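Local coordinates for VgrG protein (Vibrio cholerae, PDB 4E1D) that probably cross-links actin monomers into oligomers using ATP, through an actin cross-linking domain that resembles glutamine synthetase, at residues Leu34-Pro39 with His87-Val92; Glu276-Thr281 with Gly326-His331. All coordinates share one frame; numbering follows the deposited sequence.

Contact 1 (Leu34-Pro39 with His87-Val92); sequences LVVAMP and HTVELV. With MN (manganese (II) ion), chain D; ADP (adenosine-5'-diphosphate), chain B.
V36 and H87 form the antiparallel bridge, a hydrogen-bonded pair, by which strand 34-38 crosses the nucleotide-carrying strand 85-97. V36 N donates a hydrogen bond to H87 O at 2.8 Å, almost straight, and H87 N donates one to V36 O at 2.7 Å. The segments run at 109° to each other, and direct pairing stops after this bridge on the L34 side: a water joins L34 O to V89 N, donating to the carbonyl and accepting from the amide, 2.7 Å from each. V89 fills the corner beside this water. Its CG1 lies anti to the backbone N (chi1 171°), which turns CG2 toward strand 34-38; there CG2 lies 3.6 Å from L34 CD1 and 3.6 Å from V36 CB, while the V36 and V89 side chains cross at roughly a right angle. V35 CB rests against the same carbonyl oxygen, H87 O, that V36 N grips. The V36-H87 bridge lies near the start of strand 85-97; further on, E90 OE1 binds manganese at 2.5 Å together with E28 and ADP O3B, and V92 CG1 comes to 3.3 Å from ADP O5'. T88 OG1 bonds to E30 and to the M64 amide, strand 150-153 pairs with the other edge of 34-38 through V35 and A37, and helix 101-124 packs F118 on L34 and M111 and L114 on L91.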
ATOM      1  N   LEU A  34       4.353 -19.948  -8.879  1.00 16.95           N
ATOM      2  CA  LEU A  34       4.846 -20.545  -7.642  1.00 16.37           C
ATOM      3  C   LEU A  34       4.095 -20.099  -6.395  1.00 20.50           C
ATOM      4  O   LEU A  34       3.285 -19.163  -6.433  1.00 20.02           O
ATOM      5  CB  LEU A  34       6.374 -20.331  -7.458  1.00 16.48           C
ATOM      6  CG  LEU A  34       6.961 -18.898  -7.427  1.00 21.13           C
ATOM      7  CD1 LEU A  34       6.660 -18.193  -6.131  1.00 21.38           C
ATOM      8  CD2 LEU A  34       8.460 -18.949  -7.509  1.00 23.42           C
ATOM      9  N   VAL A  35       4.416 -20.769  -5.274  1.00 16.14           N
ATOM     10  CA  VAL A  35       3.908 -20.482  -3.935  1.00 15.21           C
ATOM     11  C   VAL A  35       5.045 -20.557  -2.917  1.00 18.18           C
ATOM     12  O   VAL A  35       6.086 -21.150  -3.187  1.00 18.45           O
ATOM     13  CB  VAL A  35       2.710 -21.376  -3.486  1.00 18.51           C
ATOM     14  CG1 VAL A  35       1.437 -21.059  -4.262  1.00 18.35           C
ATOM     15  CG2 VAL A  35       3.048 -22.864  -3.522  1.00 18.14           C
ATOM     16  N   VAL A  36       4.826 -19.968  -1.741  1.00 14.33           N
ATOM     17  CA  VAL A  36       5.716 -20.080  -0.598  1.00 14.02           C
ATOM     18  C   VAL A  36       4.897 -20.775   0.480  1.00 17.98           C
ATOM     19  O   VAL A  36       3.726 -20.445   0.660  1.00 17.70           O
ATOM     20  CB  VAL A  36       6.385 -18.755  -0.128  1.00 18.10           C
ATOM     21  CG1 VAL A  36       5.370 -17.724   0.363  1.00 18.23           C
ATOM     22  CG2 VAL A  36       7.459 -19.012   0.925  1.00 17.65           C
ATOM     23  N   ALA A  37       5.466 -21.810   1.103  1.00 15.00           N
ATOM     24  CA  ALA A  37       4.803 -22.498   2.193  1.00 14.81           C
ATOM     25  C   ALA A  37       5.615 -22.225   3.439  1.00 18.36           C
ATOM     26  O   ALA A  37       6.846 -22.298   3.414  1.00 17.43           O
ATOM     27  CB  ALA A  37       4.696 -23.979   1.922  1.00 15.70           C
ATOM     28  N   MET A  38       4.926 -21.830   4.508  1.00 15.31           N
ATOM     29  CA  MET A  38       5.538 -21.456   5.775  1.00 15.47           C
ATOM     30  C   MET A  38       4.688 -21.940   6.931  1.00 20.69           C
ATOM     31  O   MET A  38       3.495 -22.148   6.717  1.00 18.60           O
ATOM     32  CB  MET A  38       5.603 -19.933   5.847  1.00 17.96           C
ATOM     33  CG  MET A  38       6.857 -19.361   5.302  1.00 21.67           C
ATOM     34  SD  MET A  38       6.969 -17.601   5.641  1.00 26.03           S
ATOM     35  CE  MET A  38       6.278 -16.983   4.204  1.00 22.26           C
ATOM     36  N   PRO A  39       5.226 -22.039   8.178  1.00 20.88           N
ATOM     37  CA  PRO A  39       4.367 -22.413   9.311  1.00 21.55           C
ATOM     38  C   PRO A  39       3.226 -21.410   9.477  1.00 27.91           C
ATOM     39  O   PRO A  39       3.369 -20.246   9.096  1.00 27.45           O
ATOM     40  CB  PRO A  39       5.314 -22.363  10.517  1.00 23.13           C
ATOM     41  CG  PRO A  39       6.672 -22.454   9.964  1.00 27.67           C
ATOM     42  CD  PRO A  39       6.614 -21.795   8.626  1.00 23.20           C
ATOM     43  N   HIS A  87       1.115 -19.771   0.323  1.00 20.11           N
ATOM     44  CA  HIS A  87       0.778 -18.398  -0.024  1.00 20.03           C
ATOM     45  C   HIS A  87       1.389 -18.026  -1.358  1.00 22.37           C
ATOM     46  O   HIS A  87       2.392 -18.614  -1.757  1.00 22.33           O
ATOM     47  CB  HIS A  87       1.327 -17.420   1.028  1.00 21.23           C
ATOM     48  CG  HIS A  87       0.743 -17.566   2.393  1.00 25.10           C
ATOM     49  ND1 HIS A  87      -0.288 -16.755   2.828  1.00 27.22           N
ATOM     50  CD2 HIS A  87       1.086 -18.411   3.393  1.00 27.45           C
ATOM     51  CE1 HIS A  87      -0.558 -17.151   4.060  1.00 26.78           C
ATOM     52  NE2 HIS A  87       0.243 -18.143   4.444  1.00 27.10           N
ATOM     53  N   THR A  88       0.833 -17.004  -2.017  1.00 16.37           N
ATOM     54  CA  THR A  88       1.436 -16.462  -3.231  1.00 15.56           C
ATOM     55  C   THR A  88       2.609 -15.578  -2.760  1.00 18.06           C
ATOM     56  O   THR A  88       2.599 -15.076  -1.630  1.00 16.01           O
ATOM     57  CB  THR A  88       0.431 -15.634  -4.050  1.00 22.94           C
ATOM     58  OG1 THR A  88      -0.120 -14.604  -3.231  1.00 22.34           O
ATOM     59  CG2 THR A  88      -0.680 -16.469  -4.657  1.00 21.81           C
ATOM     60  N   VAL A  89       3.624 -15.413  -3.607  1.00 14.41           N
ATOM     61  CA  VAL A  89       4.779 -14.581  -3.269  1.00 14.24           C
ATOM     62  C   VAL A  89       4.558 -13.183  -3.837  1.00 19.14           C
ATOM     63  O   VAL A  89       4.097 -13.034  -4.974  1.00 19.05           O
ATOM     64  CB  VAL A  89       6.129 -15.201  -3.734  1.00 17.84           C
ATOM     65  CG1 VAL A  89       7.299 -14.224  -3.581  1.00 17.33           C
ATOM     66  CG2 VAL A  89       6.423 -16.487  -2.983  1.00 17.66           C
ATOM     67  N   GLU A  90       4.864 -12.167  -3.031  1.00 14.66           N
ATOM     68  CA  GLU A  90       4.771 -10.793  -3.467  1.00 14.43           C
ATOM     69  C   GLU A  90       6.079 -10.098  -3.167  1.00 17.53           C
ATOM     70  O   GLU A  90       6.546 -10.112  -2.027  1.00 18.28           O
ATOM     71  CB  GLU A  90       3.601 -10.066  -2.802  1.00 16.05           C
ATOM     72  CG  GLU A  90       3.359  -8.681  -3.376  1.00 22.11           C
ATOM     73  CD  GLU A  90       2.334  -7.866  -2.618  1.00 38.80           C
ATOM     74  OE1 GLU A  90       2.469  -7.742  -1.379  1.00 38.34           O
ATOM     75  OE2 GLU A  90       1.401  -7.337  -3.265  1.00 34.27           O
ATOM     76  N   LEU A  91       6.672  -9.499  -4.192  1.00 12.49           N
ATOM     77  CA  LEU A  91       7.915  -8.748  -4.053  1.00 12.16           C
ATOM     78  C   LEU A  91       7.554  -7.285  -3.760  1.00 17.88           C
ATOM     79  O   LEU A  91       6.891  -6.623  -4.564  1.00 17.20           O
ATOM     80  CB  LEU A  91       8.805  -8.892  -5.305  1.00 11.53           C
ATOM     81  CG  LEU A  91       9.095 -10.322  -5.820  1.00 14.16           C
ATOM     82  CD1 LEU A  91      10.047 -10.294  -6.997  1.00 14.52           C
ATOM     83  CD2 LEU A  91       9.623 -11.240  -4.715  1.00 10.21           C
ATOM     84  N   VAL A  92       7.915  -6.823  -2.561  1.00 15.12           N
ATOM     85  CA  VAL A  92       7.595  -5.484  -2.072  1.00 14.59           C
ATOM     86  C   VAL A  92       8.870  -4.642  -2.016  1.00 19.11           C
ATOM     87  O   VAL A  92       9.714  -4.857  -1.152  1.00 17.82           O
ATOM     88  CB  VAL A  92       6.863  -5.572  -0.706  1.00 18.02           C
ATOM     89  CG1 VAL A  92       6.468  -4.198  -0.203  1.00 18.15           C
ATOM     90  CG2 VAL A  92       5.640  -6.478  -0.782  1.00 17.56           C
TER
HETATM   91 MN    MN D 403       1.288  -5.937  -0.053  1.00 42.85          MN
HETATM   92  PB  ADP B 401       0.175  -3.678   2.341  1.00 52.96           P
HETATM   93  O1B ADP B 401       0.135  -4.846   3.229  1.00 48.27           O
HETATM   94  O2B ADP B 401      -0.832  -2.629   2.816  1.00 56.10           O
HETATM   95  O3B ADP B 401      -0.142  -4.090   0.910  1.00 54.35           O
HETATM   96  PA  ADP B 401       3.143  -3.564   2.248  1.00 52.37           P
HETATM   97  O1A ADP B 401       3.861  -3.526   3.546  1.00 58.11           O
HETATM   98  O2A ADP B 401       3.131  -5.022   1.711  1.00 52.23           O
HETATM   99  O3A ADP B 401       1.640  -3.033   2.416  1.00 57.25           O
HETATM  100  O5' ADP B 401       3.884  -2.624   1.196  1.00 43.83           O
HETATM  101  C5' ADP B 401       3.762  -1.205   1.372  1.00 34.77           C
HETATM  102  C4' ADP B 401       4.174  -0.500   0.106  1.00 27.90           C
HETATM  103  O4' ADP B 401       4.422   0.896   0.381  1.00 28.73           O
HETATM  104  C3' ADP B 401       5.427  -1.028  -0.591  1.00 24.39           C
HETATM  105  O3' ADP B 401       5.253  -1.123  -2.001  1.00 20.10           O
HETATM  106  C2' ADP B 401       6.508  -0.040  -0.147  1.00 28.37           C
HETATM  107  O2' ADP B 401       7.579   0.105  -1.068  1.00 28.94           O
HETATM  108  C1' ADP B 401       5.708   1.248  -0.086  1.00 30.52           C
HETATM  109  N9  ADP B 401       6.262   2.282   0.793  1.00 30.64           N
HETATM  110  C8  ADP B 401       6.644   2.145   2.099  1.00 31.26           C
HETATM  111  N7  ADP B 401       7.136   3.245   2.624  1.00 31.99           N
HETATM  112  C5  ADP B 401       7.064   4.168   1.587  1.00 33.56           C
HETATM  113  C6  ADP B 401       7.463   5.514   1.481  1.00 35.87           C
HETATM  114  N6  ADP B 401       8.081   6.174   2.451  1.00 38.49           N
HETATM  115  N1  ADP B 401       7.266   6.136   0.293  1.00 32.65           N
HETATM  116  C2  ADP B 401       6.716   5.442  -0.715  1.00 29.53           C
HETATM  117  N3  ADP B 401       6.315   4.166  -0.739  1.00 27.63           N
HETATM  118  C4  ADP B 401       6.516   3.576   0.450  1.00 30.37           C
HETATM  119  O   HOH W   1       3.601 -16.503  -6.129  1.00 19.88           O
HETATM  120  O   HOH W   2       2.119 -18.689   7.185  1.00  3.00           O

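Contact 2 (Glu276-Thr281 with Gly326-His331); sequences EILPRT and GEVAGH. With ADP (adenosine-5'-diphosphate), chain B.
R280 and H331 meet at the diphosphate end of the nucleotide site, where the chain leaving strand 277-279 faces the loop after helix 312-323 in a domain probably built like glutamine synthetase. The bond from R280 NH1 to H331 O is 3.1 Å long and fairly straight at 160°. The oxygen lies at the edge of the guanidinium, in its plane, whereas the donor stands 26° out of the carbonyl plane. NH2 adds only a weak bond to the same oxygen. NH1 has a second in-plane partner, a water 3.0 Å away that donates to P279 O and weakly to A329 O, so the rotation of the guanidinium is probably fixed by its edge. R280 starts out pointing from the loop, but bends at chi2 and chi3 fold the chain back and bring its head between loop and ADP. NH2 then lies 3.1 Å from ADP O2B, which approaches obliquely; the positive charge would favour this phosphate. NE has a long, weak ion pair with E351.

Behind the arginine the contact is apolar. V328 spans the P279 ring, CG1 at 4.0 Å from CD and CG2 at 4.1 Å from CB, the two side chains crossing nearly at right angles. L278 CD1, carried by a CG anti to the backbone N, touches V328 CG1 at 3.9 Å and A329 CB as well. W275 and I234, from helices 269-275 and 221-245, also pack on V328. E327 OE2 is tied to N334, while E327 OE1 accepts from a second water, which accepts from V328 N at 2.8 Å and donates weakly to T281 O.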
ATOM      1  N   GLU A 276      -9.658   3.555  -6.006  1.00 18.57           N
ATOM      2  CA  GLU A 276      -8.755   3.593  -7.177  1.00 18.59           C
ATOM      3  C   GLU A 276      -7.376   4.056  -6.728  1.00 22.34           C
ATOM      4  O   GLU A 276      -6.411   3.301  -6.857  1.00 23.09           O
ATOM      5  CB  GLU A 276      -9.299   4.443  -8.342  1.00 19.93           C
ATOM      6  CG  GLU A 276     -10.562   3.885  -8.971  1.00 31.21           C
ATOM      7  CD  GLU A 276     -11.173   4.749 -10.057  1.00 51.24           C
ATOM      8  OE1 GLU A 276     -12.411   4.685 -10.235  1.00 48.39           O
ATOM      9  OE2 GLU A 276     -10.416   5.478 -10.739  1.00 46.75           O
ATOM     10  N   ILE A 277      -7.294   5.292  -6.188  1.00 17.61           N
ATOM     11  CA  ILE A 277      -6.094   5.849  -5.581  1.00 17.36           C
ATOM     12  C   ILE A 277      -6.435   5.803  -4.079  1.00 21.54           C
ATOM     13  O   ILE A 277      -7.191   6.642  -3.578  1.00 21.08           O
ATOM     14  CB  ILE A 277      -5.735   7.264  -6.127  1.00 20.11           C
ATOM     15  CG1 ILE A 277      -5.488   7.216  -7.655  1.00 20.36           C
ATOM     16  CG2 ILE A 277      -4.533   7.853  -5.382  1.00 20.21           C
ATOM     17  CD1 ILE A 277      -5.336   8.569  -8.375  1.00 21.94           C
ATOM     18  N   LEU A 278      -5.962   4.742  -3.401  1.00 16.82           N
ATOM     19  CA  LEU A 278      -6.251   4.474  -1.993  1.00 16.27           C
ATOM     20  C   LEU A 278      -5.373   5.225  -0.966  1.00 20.24           C
ATOM     21  O   LEU A 278      -4.179   4.940  -0.884  1.00 18.64           O
ATOM     22  CB  LEU A 278      -6.262   2.943  -1.743  1.00 15.96           C
ATOM     23  CG  LEU A 278      -6.447   2.457  -0.308  1.00 20.15           C
ATOM     24  CD1 LEU A 278      -7.886   2.612   0.152  1.00 19.71           C
ATOM     25  CD2 LEU A 278      -5.983   1.019  -0.155  1.00 21.48           C
ATOM     26  N   PRO A 279      -5.947   6.138  -0.132  1.00 18.36           N
ATOM     27  CA  PRO A 279      -5.132   6.793   0.914  1.00 18.52           C
ATOM     28  C   PRO A 279      -4.577   5.740   1.875  1.00 21.81           C
ATOM     29  O   PRO A 279      -5.313   4.852   2.322  1.00 21.07           O
ATOM     30  CB  PRO A 279      -6.118   7.750   1.599  1.00 19.96           C
ATOM     31  CG  PRO A 279      -7.230   7.934   0.600  1.00 24.17           C
ATOM     32  CD  PRO A 279      -7.348   6.599  -0.073  1.00 19.65           C
ATOM     33  N   ARG A 280      -3.253   5.790   2.106  1.00 17.99           N
ATOM     34  CA  ARG A 280      -2.524   4.833   2.942  1.00 17.63           C
ATOM     35  C   ARG A 280      -2.074   5.400   4.284  1.00 21.40           C
ATOM     36  O   ARG A 280      -1.523   4.671   5.100  1.00 20.69           O
ATOM     37  CB  ARG A 280      -1.334   4.239   2.159  1.00 17.87           C
ATOM     38  CG  ARG A 280      -1.727   3.307   1.001  1.00 22.61           C
ATOM     39  CD  ARG A 280      -2.281   1.953   1.446  1.00 30.57           C
ATOM     40  NE  ARG A 280      -1.292   1.158   2.185  1.00 41.32           N
ATOM     41  CZ  ARG A 280      -1.331   0.929   3.494  1.00 55.66           C
ATOM     42  NH1 ARG A 280      -2.322   1.417   4.232  1.00 41.56           N
ATOM     43  NH2 ARG A 280      -0.384   0.206   4.075  1.00 41.28           N
ATOM     44  N   THR A 281      -2.320   6.693   4.516  1.00 18.74           N
ATOM     45  CA  THR A 281      -1.946   7.391   5.744  1.00 18.71           C
ATOM     46  C   THR A 281      -3.205   7.744   6.538  1.00 22.80           C
ATOM     47  O   THR A 281      -4.236   8.056   5.935  1.00 23.19           O
ATOM     48  CB  THR A 281      -1.066   8.625   5.402  1.00 24.63           C
ATOM     49  OG1 THR A 281       0.019   8.228   4.556  1.00 21.67           O
ATOM     50  CG2 THR A 281      -0.507   9.336   6.643  1.00 21.92           C
ATOM     51  N   GLY A 326      -9.053   7.055  13.063  1.00 25.28           N
ATOM     52  CA  GLY A 326      -9.507   5.933  12.256  1.00 24.18           C
ATOM     53  C   GLY A 326      -8.795   5.878  10.923  1.00 25.49           C
ATOM     54  O   GLY A 326      -8.468   6.918  10.346  1.00 25.02           O
ATOM     55  N   GLU A 327      -8.518   4.667  10.442  1.00 20.69           N
ATOM     56  CA  GLU A 327      -7.807   4.448   9.184  1.00 20.00           C
ATOM     57  C   GLU A 327      -8.789   4.242   8.035  1.00 22.10           C
ATOM     58  O   GLU A 327      -9.879   3.709   8.245  1.00 21.90           O
ATOM     59  CB  GLU A 327      -6.879   3.224   9.301  1.00 21.46           C
ATOM     60  CG  GLU A 327      -5.771   3.337  10.344  1.00 29.99           C
ATOM     61  CD  GLU A 327      -4.497   4.072   9.968  1.00 46.32           C
ATOM     62  OE1 GLU A 327      -4.423   4.649   8.858  1.00 36.67           O
ATOM     63  OE2 GLU A 327      -3.562   4.069  10.800  1.00 42.02           O
ATOM     64  N   VAL A 328      -8.391   4.647   6.820  1.00 17.55           N
ATOM     65  CA  VAL A 328      -9.184   4.499   5.595  1.00 16.79           C
ATOM     66  C   VAL A 328      -9.393   3.004   5.276  1.00 20.40           C
ATOM     67  O   VAL A 328     -10.530   2.591   5.043  1.00 20.12           O
ATOM     68  CB  VAL A 328      -8.542   5.292   4.412  1.00 20.97           C
ATOM     69  CG1 VAL A 328      -9.126   4.897   3.056  1.00 20.52           C
ATOM     70  CG2 VAL A 328      -8.660   6.793   4.628  1.00 21.03           C
ATOM     71  N   ALA A 329      -8.300   2.204   5.289  1.00 17.65           N
ATOM     72  CA  ALA A 329      -8.309   0.767   4.995  1.00 18.11           C
ATOM     73  C   ALA A 329      -7.176  -0.007   5.722  1.00 24.93           C
ATOM     74  O   ALA A 329      -6.200  -0.440   5.098  1.00 24.90           O
ATOM     75  CB  ALA A 329      -8.238   0.542   3.492  1.00 18.47           C
ATOM     76  N   GLY A 330      -7.339  -0.176   7.034  1.00 23.00           N
ATOM     77  CA  GLY A 330      -6.391  -0.884   7.889  1.00 23.60           C
ATOM     78  C   GLY A 330      -5.143  -0.088   8.189  1.00 31.10           C
ATOM     79  O   GLY A 330      -5.040   1.075   7.788  1.00 31.35           O
ATOM     80  N   HIS A 331      -4.176  -0.722   8.893  1.00 30.49           N
ATOM     81  CA  HIS A 331      -2.901  -0.106   9.291  1.00 31.54           C
ATOM     82  C   HIS A 331      -2.292   0.741   8.185  1.00 33.73           C
ATOM     83  O   HIS A 331      -2.094   0.259   7.069  1.00 33.86           O
ATOM     84  CB  HIS A 331      -1.895  -1.154   9.816  1.00 33.54           C
ATOM     85  CG  HIS A 331      -0.572  -0.581  10.238  1.00 38.13           C
ATOM     86  ND1 HIS A 331      -0.478   0.344  11.265  1.00 40.36           N
ATOM     87  CD2 HIS A 331       0.671  -0.823   9.754  1.00 40.61           C
ATOM     88  CE1 HIS A 331       0.808   0.635  11.369  1.00 40.14           C
ATOM     89  NE2 HIS A 331       1.540  -0.048  10.486  1.00 40.69           N
TER
HETATM   90  PB  ADP B 401       0.175  -3.678   2.341  1.00 52.96           P
HETATM   91  O1B ADP B 401       0.135  -4.846   3.229  1.00 48.27           O
HETATM   92  O2B ADP B 401      -0.832  -2.629   2.816  1.00 56.10           O
HETATM   93  O3B ADP B 401      -0.142  -4.090   0.910  1.00 54.35           O
HETATM   94  PA  ADP B 401       3.143  -3.564   2.248  1.00 52.37           P
HETATM   95  O1A ADP B 401       3.861  -3.526   3.546  1.00 58.11           O
HETATM   96  O2A ADP B 401       3.131  -5.022   1.711  1.00 52.23           O
HETATM   97  O3A ADP B 401       1.640  -3.033   2.416  1.00 57.25           O
HETATM   98  O5' ADP B 401       3.884  -2.624   1.196  1.00 43.83           O
HETATM   99  C5' ADP B 401       3.762  -1.205   1.372  1.00 34.77           C
HETATM  100  C4' ADP B 401       4.174  -0.500   0.106  1.00 27.90           C
HETATM  101  O4' ADP B 401       4.422   0.896   0.381  1.00 28.73           O
HETATM  102  C3' ADP B 401       5.427  -1.028  -0.591  1.00 24.39           C
HETATM  103  O3' ADP B 401       5.253  -1.123  -2.001  1.00 20.10           O
HETATM  104  C2' ADP B 401       6.508  -0.040  -0.147  1.00 28.37           C
HETATM  105  O2' ADP B 401       7.579   0.105  -1.068  1.00 28.94           O
HETATM  106  C1' ADP B 401       5.708   1.248  -0.086  1.00 30.52           C
HETATM  107  N9  ADP B 401       6.262   2.282   0.793  1.00 30.64           N
HETATM  108  C8  ADP B 401       6.644   2.145   2.099  1.00 31.26           C
HETATM  109  N7  ADP B 401       7.136   3.245   2.624  1.00 31.99           N
HETATM  110  C5  ADP B 401       7.064   4.168   1.587  1.00 33.56           C
HETATM  111  C6  ADP B 401       7.463   5.514   1.481  1.00 35.87           C
HETATM  112  N6  ADP B 401       8.081   6.174   2.451  1.00 38.49           N
HETATM  113  N1  ADP B 401       7.266   6.136   0.293  1.00 32.65           N
HETATM  114  C2  ADP B 401       6.716   5.442  -0.715  1.00 29.53           C
HETATM  115  N3  ADP B 401       6.315   4.166  -0.739  1.00 27.63           N
HETATM  116  C4  ADP B 401       6.516   3.576   0.450  1.00 30.37           C
HETATM  117  O   HOH W   3      -5.004   2.696   4.113  1.00 13.28           O
HETATM  118  O   HOH W   4      -5.889   5.830   6.397  1.00  3.66           O

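Contacts 1 and 2 approach one ADP from different sides of the domain, their centres 24 Å apart and their nearest atoms about 9 Å apart. Contact 1 is the buried one, a strand-to-strand crossing with paired amides and carbonyls and valine and leucine methyls; it reaches the nucleotide further along its strand, through a metal-binding acidic side chain and a valine methyl against the ADP sugar-phosphate. Contact 2 is partly buried and joins a short strand and its exit to an irregular loop; a cationic side chain faces the phosphate directly. Waters bridge backbone groups in both, but those of contact 2 also serve charged side chains. The two close in series along the chain.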